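PDB 3OEO: spheroplast protein Y from Escherichia coli, which probably acts as an ATP-independent periplasmic chaperone that limits protein aggregation and helps unfolded proteins refold. Local coordinates for residues Lys54-Met64 / Gln81-Asn92. Residues are numbered along the deposited sequence; the frame is centred on the assembly and turned at random.
Sequences KRPPLEERRAM and QIAKMEEQRKAN. With CD (cadmium ion), chain J.
Glu60 and Lys84 form a salt bridge, OE2 of Glu60 lying 3.5 Å from NZ of Lys84. Glu60 bends at chi2 (82°), which turns its carboxylate toward the lysine while CB and CG stay against the amide of Gln81. The carboxylate and that amide are tilted 36° to each other. The Gln81 amide also packs on the methyl of Ala63, with NE2 3.4 Å from its CB. The Met85 methyl CE sits 3.5 Å from Glu60 CB and packs more loosely on CG of Pro57, 4.2 Å away. SD of Met85 meets CE of Met64. Were Glu60 an alanine, Lys84 would probably lose its salt-bridge mate and the packing on the Gln81 amide would thin. Farther along, Gln88 NE2 lies against CG and CD of Pro57. Gln88 OE1 in turn accepts a hydrogen bond from Arg89 NE, which helps hold this amide. Asn92 OD1 stands over one face of the Arg55 guanidinium, 3.0 Å from NH2. Next to the salt bridge, both carboxylate oxygens of Glu59 bind a cadmium ion. On the second subunit, Leu94 packs on Ile82. The contact joins the loop and start of helix 60-68 to segment 81-92, on helices 75-82 and 87-104, within the all-helical, cradle-shaped CpxP/Spy fold.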
ATOM      1  N   LYS A  54     -10.360  -1.905  11.642  1.00103.12           N
ATOM      2  CA  LYS A  54      -9.713  -3.224  11.599  1.00104.05           C
ATOM      3  C   LYS A  54      -8.861  -3.472  10.345  1.00101.15           C
ATOM      4  O   LYS A  54      -9.368  -3.455   9.219  1.00 99.65           O
ATOM      5  CB  LYS A  54     -10.742  -4.345  11.803  1.00107.25           C
ATOM      6  CG  LYS A  54     -11.268  -4.451  13.231  1.00111.02           C
ATOM      7  CD  LYS A  54     -12.166  -5.665  13.407  1.00114.73           C
ATOM      8  CE  LYS A  54     -12.603  -5.827  14.856  1.00118.90           C
ATOM      9  NZ  LYS A  54     -13.497  -7.005  15.036  1.00122.71           N
ATOM     10  N   ARG A  55      -7.567  -3.713  10.564  1.00100.76           N
ATOM     11  CA  ARG A  55      -6.588  -3.852   9.478  1.00 98.32           C
ATOM     12  C   ARG A  55      -6.299  -5.288   8.973  1.00 98.81           C
ATOM     13  O   ARG A  55      -6.121  -5.477   7.766  1.00 96.97           O
ATOM     14  CB  ARG A  55      -5.267  -3.145   9.836  1.00 97.71           C
ATOM     15  CG  ARG A  55      -5.399  -1.650  10.133  1.00 96.70           C
ATOM     16  CD  ARG A  55      -4.058  -0.919  10.037  1.00 95.60           C
ATOM     17  NE  ARG A  55      -3.683  -0.618   8.654  1.00 93.18           N
ATOM     18  CZ  ARG A  55      -4.059   0.472   7.982  1.00 91.77           C
ATOM     19  NH1 ARG A  55      -4.832   1.388   8.555  1.00 91.85           N
ATOM     20  NH2 ARG A  55      -3.665   0.646   6.725  1.00 89.62           N
ATOM     21  N   PRO A  56      -6.243  -6.297   9.877  1.00101.47           N
ATOM     22  CA  PRO A  56      -5.713  -7.583   9.419  1.00101.82           C
ATOM     23  C   PRO A  56      -6.716  -8.740   9.214  1.00103.32           C
ATOM     24  O   PRO A  56      -7.370  -9.164  10.172  1.00106.55           O
ATOM     25  CB  PRO A  56      -4.733  -7.949  10.541  1.00104.35           C
ATOM     26  CG  PRO A  56      -5.294  -7.250  11.794  1.00106.30           C
ATOM     27  CD  PRO A  56      -6.379  -6.287  11.346  1.00104.51           C
ATOM     28  N   PRO A  57      -6.828  -9.254   7.970  1.00101.42           N
ATOM     29  CA  PRO A  57      -7.396 -10.591   7.776  1.00103.12           C
ATOM     30  C   PRO A  57      -6.276 -11.639   7.846  1.00103.64           C
ATOM     31  O   PRO A  57      -5.327 -11.596   7.057  1.00101.40           O
ATOM     32  CB  PRO A  57      -8.018 -10.517   6.379  1.00101.20           C
ATOM     33  CG  PRO A  57      -7.256  -9.444   5.660  1.00 97.98           C
ATOM     34  CD  PRO A  57      -6.573  -8.568   6.687  1.00 98.05           C
ATOM     35  N   LEU A  58      -6.390 -12.568   8.791  1.00106.77           N
ATOM     36  CA  LEU A  58      -5.263 -13.435   9.168  1.00107.85           C
ATOM     37  C   LEU A  58      -4.921 -14.612   8.239  1.00107.21           C
ATOM     38  O   LEU A  58      -3.854 -15.217   8.380  1.00108.13           O
ATOM     39  CB  LEU A  58      -5.430 -13.925  10.613  1.00112.31           C
ATOM     40  CG  LEU A  58      -5.002 -12.953  11.720  1.00113.08           C
ATOM     41  CD1 LEU A  58      -5.600 -13.359  13.057  1.00117.87           C
ATOM     42  CD2 LEU A  58      -3.482 -12.844  11.817  1.00112.65           C
ATOM     43  N   GLU A  59      -5.807 -14.929   7.295  1.00105.73           N
ATOM     44  CA  GLU A  59      -5.616 -16.091   6.413  1.00105.23           C
ATOM     45  C   GLU A  59      -5.205 -15.733   4.982  1.00101.32           C
ATOM     46  O   GLU A  59      -4.763 -16.598   4.227  1.00101.11           O
ATOM     47  CB  GLU A  59      -6.870 -16.980   6.396  1.00107.86           C
ATOM     48  CG  GLU A  59      -8.095 -16.317   5.788  1.00106.24           C
ATOM     49  CD  GLU A  59      -9.165 -17.298   5.384  1.00107.84           C
ATOM     50  OE1 GLU A  59      -9.740 -17.960   6.275  1.00111.36           O
ATOM     51  OE2 GLU A  59      -9.453 -17.392   4.172  1.00105.80           O
ATOM     52  N   GLU A  60      -5.366 -14.464   4.612  1.00 98.43           N
ATOM     53  CA  GLU A  60      -5.059 -14.003   3.257  1.00 94.95           C
ATOM     54  C   GLU A  60      -3.566 -13.775   3.057  1.00 93.23           C
ATOM     55  O   GLU A  60      -3.044 -13.980   1.960  1.00 92.00           O
ATOM     56  CB  GLU A  60      -5.852 -12.735   2.916  1.00 93.38           C
ATOM     57  CG  GLU A  60      -7.247 -12.994   2.326  1.00 93.74           C
ATOM     58  CD  GLU A  60      -8.320 -13.275   3.373  1.00 95.90           C
ATOM     59  OE1 GLU A  60      -7.984 -13.656   4.509  1.00 96.97           O
ATOM     60  OE2 GLU A  60      -9.514 -13.110   3.055  1.00 97.25           O
ATOM     61  N   ARG A  61      -2.884 -13.353   4.121  1.00 93.50           N
ATOM     62  CA  ARG A  61      -1.422 -13.240   4.109  1.00 92.61           C
ATOM     63  C   ARG A  61      -0.731 -14.596   3.921  1.00 93.51           C
ATOM     64  O   ARG A  61       0.454 -14.653   3.583  1.00 93.28           O
ATOM     65  CB  ARG A  61      -0.915 -12.518   5.362  1.00 94.04           C
ATOM     66  CG  ARG A  61      -0.751 -11.016   5.168  1.00 92.27           C
ATOM     67  CD  ARG A  61      -0.314 -10.311   6.446  1.00 94.36           C
ATOM     68  NE  ARG A  61       0.146  -8.950   6.172  1.00 92.66           N
ATOM     69  CZ  ARG A  61       1.418  -8.561   6.200  1.00 93.70           C
ATOM     70  NH1 ARG A  61       2.380  -9.425   6.507  1.00 96.27           N
ATOM     71  NH2 ARG A  61       1.728  -7.300   5.926  1.00 92.30           N
ATOM     72  N   ARG A  62      -1.482 -15.675   4.147  1.00 94.50           N
ATOM     73  CA  ARG A  62      -1.075 -17.018   3.743  1.00 94.98           C
ATOM     74  C   ARG A  62      -1.279 -17.169   2.234  1.00 92.09           C
ATOM     75  O   ARG A  62      -0.380 -17.615   1.529  1.00 91.43           O
ATOM     76  CB  ARG A  62      -1.879 -18.084   4.499  1.00 98.29           C
ATOM     77  CG  ARG A  62      -1.328 -19.508   4.380  1.00100.32           C
ATOM     78  CD  ARG A  62      -2.332 -20.582   4.823  1.00103.89           C
ATOM     79  NE  ARG A  62      -2.855 -20.361   6.171  1.00106.56           N
ATOM     80  CZ  ARG A  62      -4.112 -20.020   6.449  1.00107.26           C
ATOM     81  NH1 ARG A  62      -5.004 -19.877   5.476  1.00105.21           N
ATOM     82  NH2 ARG A  62      -4.485 -19.834   7.709  1.00110.35           N
ATOM     83  N   ALA A  63      -2.457 -16.777   1.747  1.00 90.39           N
ATOM     84  CA  ALA A  63      -2.793 -16.867   0.321  1.00 88.10           C
ATOM     85  C   ALA A  63      -1.725 -16.246  -0.577  1.00 85.64           C
ATOM     86  O   ALA A  63      -1.196 -16.926  -1.460  1.00 85.50           O
ATOM     87  CB  ALA A  63      -4.155 -16.244   0.047  1.00 87.64           C
ATOM     88  N   MET A  64      -1.389 -14.976  -0.343  1.00 83.69           N
ATOM     89  CA  MET A  64      -0.331 -14.315  -1.116  1.00 81.64           C
ATOM     90  C   MET A  64       0.911 -15.199  -1.136  1.00 81.93           C
ATOM     91  O   MET A  64       1.500 -15.437  -2.189  1.00 81.49           O
ATOM     92  CB  MET A  64       0.060 -12.953  -0.530  1.00 81.35           C
ATOM     93  CG  MET A  64      -1.040 -12.127   0.099  1.00 81.28           C
ATOM     94  SD  MET A  64      -0.313 -11.154   1.439  1.00 83.44           S
ATOM     95  CE  MET A  64      -1.597  -9.913   1.663  1.00 81.71           C
ATOM     96  N   GLN A  81      -7.834 -13.484  -5.522  1.00 55.31           N
ATOM     97  CA  GLN A  81      -7.419 -13.237  -4.149  1.00 55.74           C
ATOM     98  C   GLN A  81      -7.411 -11.715  -3.919  1.00 56.08           C
ATOM     99  O   GLN A  81      -8.078 -11.223  -3.000  1.00 56.39           O
ATOM    100  CB  GLN A  81      -6.045 -13.873  -3.882  1.00 54.33           C
ATOM    101  CG  GLN A  81      -5.190 -13.222  -2.779  1.00 50.96           C
ATOM    102  CD  GLN A  81      -5.750 -13.390  -1.375  1.00 49.76           C
ATOM    103  OE1 GLN A  81      -6.846 -13.920  -1.183  1.00 51.92           O
ATOM    104  NE2 GLN A  81      -4.988 -12.944  -0.380  1.00 47.41           N
ATOM    105  N   ILE A  82      -6.656 -11.004  -4.768  1.00 56.43           N
ATOM    106  CA  ILE A  82      -6.652  -9.542  -4.877  1.00 57.73           C
ATOM    107  C   ILE A  82      -7.989  -8.870  -4.542  1.00 60.27           C
ATOM    108  O   ILE A  82      -8.062  -8.102  -3.597  1.00 60.26           O
ATOM    109  CB  ILE A  82      -6.245  -9.076  -6.305  1.00 57.38           C
ATOM    110  CG1 ILE A  82      -4.776  -9.389  -6.599  1.00 56.82           C
ATOM    111  CG2 ILE A  82      -6.496  -7.570  -6.483  1.00 57.50           C
ATOM    112  CD1 ILE A  82      -4.377  -9.076  -8.040  1.00 56.73           C
ATOM    113  N   ALA A  83      -9.037  -9.163  -5.310  1.00 63.64           N
ATOM    114  CA  ALA A  83     -10.302  -8.429  -5.200  1.00 66.58           C
ATOM    115  C   ALA A  83     -11.119  -8.774  -3.951  1.00 69.11           C
ATOM    116  O   ALA A  83     -12.108  -8.098  -3.650  1.00 70.55           O
ATOM    117  CB  ALA A  83     -11.145  -8.617  -6.467  1.00 68.73           C
ATOM    118  N   LYS A  84     -10.732  -9.844  -3.250  1.00 70.56           N
ATOM    119  CA  LYS A  84     -11.271 -10.128  -1.912  1.00 72.82           C
ATOM    120  C   LYS A  84     -10.614  -9.121  -0.961  1.00 71.61           C
ATOM    121  O   LYS A  84     -11.177  -8.738   0.069  1.00 72.66           O
ATOM    122  CB  LYS A  84     -10.984 -11.576  -1.498  1.00 73.90           C
ATOM    123  CG  LYS A  84     -11.669 -12.023  -0.201  1.00 76.72           C
ATOM    124  CD  LYS A  84     -11.768 -13.552  -0.066  1.00 78.45           C
ATOM    125  CE  LYS A  84     -10.414 -14.205   0.233  1.00 77.14           C
ATOM    126  NZ  LYS A  84     -10.534 -15.597   0.757  1.00 79.12           N
ATOM    127  N   MET A  85      -9.424  -8.678  -1.354  1.00 70.04           N
ATOM    128  CA  MET A  85      -8.715  -7.597  -0.692  1.00 69.25           C
ATOM    129  C   MET A  85      -9.069  -6.265  -1.379  1.00 69.26           C
ATOM    130  O   MET A  85      -8.182  -5.518  -1.810  1.00 67.65           O
ATOM    131  CB  MET A  85      -7.206  -7.855  -0.746  1.00 67.59           C
ATOM    132  CG  MET A  85      -6.820  -9.347  -0.698  1.00 68.72           C
ATOM    133  SD  MET A  85      -5.230  -9.659   0.103  1.00 67.87           S
ATOM    134  CE  MET A  85      -5.688  -9.377   1.817  1.00 67.97           C
ATOM    135  N   GLU A  86     -10.368  -6.003  -1.519  1.00 71.75           N
ATOM    136  CA  GLU A  86     -10.862  -4.721  -2.025  1.00 72.76           C
ATOM    137  C   GLU A  86     -11.684  -4.069  -0.927  1.00 74.30           C
ATOM    138  O   GLU A  86     -11.516  -2.882  -0.649  1.00 73.66           O
ATOM    139  CB  GLU A  86     -11.693  -4.867  -3.318  1.00 74.40           C
ATOM    140  CG  GLU A  86     -13.205  -5.022  -3.111  1.00 77.55           C
ATOM    141  CD  GLU A  86     -14.043  -4.615  -4.321  1.00 80.71           C
ATOM    142  OE1 GLU A  86     -13.477  -4.089  -5.302  1.00 80.51           O
ATOM    143  OE2 GLU A  86     -15.279  -4.822  -4.287  1.00 83.43           O
ATOM    144  N   GLU A  87     -12.560  -4.861  -0.306  1.00 76.92           N
ATOM    145  CA  GLU A  87     -13.343  -4.442   0.848  1.00 78.97           C
ATOM    146  C   GLU A  87     -12.417  -3.871   1.930  1.00 77.81           C
ATOM    147  O   GLU A  87     -12.691  -2.818   2.501  1.00 77.86           O
ATOM    148  CB  GLU A  87     -14.164  -5.624   1.405  1.00 82.10           C
ATOM    149  CG  GLU A  87     -15.037  -6.383   0.369  1.00 84.13           C
ATOM    150  CD  GLU A  87     -15.761  -7.619   0.935  1.00 87.27           C
ATOM    151  OE1 GLU A  87     -15.530  -8.005   2.104  1.00 87.44           O
ATOM    152  OE2 GLU A  87     -16.577  -8.213   0.197  1.00 89.37           O
ATOM    153  N   GLN A  88     -11.306  -4.561   2.183  1.00 77.31           N
ATOM    154  CA  GLN A  88     -10.367  -4.181   3.236  1.00 76.88           C
ATOM    155  C   GLN A  88      -9.525  -2.963   2.868  1.00 74.97           C
ATOM    156  O   GLN A  88      -9.298  -2.082   3.699  1.00 74.78           O
ATOM    157  CB  GLN A  88      -9.432  -5.344   3.574  1.00 77.14           C
ATOM    158  CG  GLN A  88      -8.591  -5.823   2.393  1.00 75.68           C
ATOM    159  CD  GLN A  88      -7.133  -6.032   2.731  1.00 74.58           C
ATOM    160  OE1 GLN A  88      -6.264  -5.869   1.873  1.00 73.33           O
ATOM    161  NE2 GLN A  88      -6.852  -6.393   3.979  1.00 75.73           N
ATOM    162  N   ARG A  89      -9.041  -2.928   1.634  1.00 74.06           N
ATOM    163  CA  ARG A  89      -8.142  -1.866   1.218  1.00 72.48           C
ATOM    164  C   ARG A  89      -8.875  -0.588   0.834  1.00 72.44           C
ATOM    165  O   ARG A  89      -8.324   0.502   0.992  1.00 71.48           O
ATOM    166  CB  ARG A  89      -7.173  -2.346   0.135  1.00 71.53           C
ATOM    167  CG  ARG A  89      -5.860  -2.817   0.739  1.00 72.11           C
ATOM    168  CD  ARG A  89      -4.957  -3.573  -0.229  1.00 72.29           C
ATOM    169  NE  ARG A  89      -4.034  -4.441   0.503  1.00 72.52           N
ATOM    170  CZ  ARG A  89      -2.748  -4.176   0.722  1.00 73.08           C
ATOM    171  NH1 ARG A  89      -2.204  -3.064   0.244  1.00 73.24           N
ATOM    172  NH2 ARG A  89      -1.999  -5.037   1.409  1.00 73.22           N
ATOM    173  N   LYS A  90     -10.114  -0.732   0.351  1.00 74.03           N
ATOM    174  CA  LYS A  90     -11.007   0.410   0.071  1.00 74.63           C
ATOM    175  C   LYS A  90     -11.431   1.124   1.351  1.00 74.97           C
ATOM    176  O   LYS A  90     -11.213   2.324   1.487  1.00 74.12           O
ATOM    177  CB  LYS A  90     -12.255  -0.025  -0.713  1.00 76.84           C
ATOM    178  CG  LYS A  90     -12.068  -0.079  -2.233  1.00 76.38           C
ATOM    179  CD  LYS A  90     -13.305  -0.609  -2.956  1.00 78.14           C
ATOM    180  CE  LYS A  90     -14.443   0.407  -2.995  1.00 79.48           C
ATOM    181  NZ  LYS A  90     -15.370   0.163  -4.135  1.00 81.61           N
ATOM    182  N   ALA A  91     -12.031   0.377   2.280  1.00 76.59           N
ATOM    183  CA  ALA A  91     -12.447   0.906   3.581  1.00 77.65           C
ATOM    184  C   ALA A  91     -11.294   1.510   4.390  1.00 76.27           C
ATOM    185  O   ALA A  91     -11.522   2.333   5.281  1.00 76.51           O
ATOM    186  CB  ALA A  91     -13.165  -0.168   4.396  1.00 79.94           C
ATOM    187  N   ASN A  92     -10.068   1.092   4.078  1.00 75.30           N
ATOM    188  CA  ASN A  92      -8.865   1.676   4.670  1.00 74.47           C
ATOM    189  C   ASN A  92      -8.569   3.049   4.095  1.00 73.62           C
ATOM    190  O   ASN A  92      -8.753   4.064   4.766  1.00 74.00           O
ATOM    191  CB  ASN A  92      -7.657   0.766   4.456  1.00 73.77           C
ATOM    192  CG  ASN A  92      -7.423  -0.180   5.610  1.00 74.61           C
ATOM    193  OD1 ASN A  92      -6.280  -0.523   5.912  1.00 74.43           O
ATOM    194  ND2 ASN A  92      -8.498  -0.612   6.264  1.00 75.82           N
TER
HETATM  195 CD    CD J 162     -11.845 -16.994   5.177  1.00 91.33          CD
HETATM  196  O   HOH W   1     -14.003 -16.063   3.882  1.00 18.03           O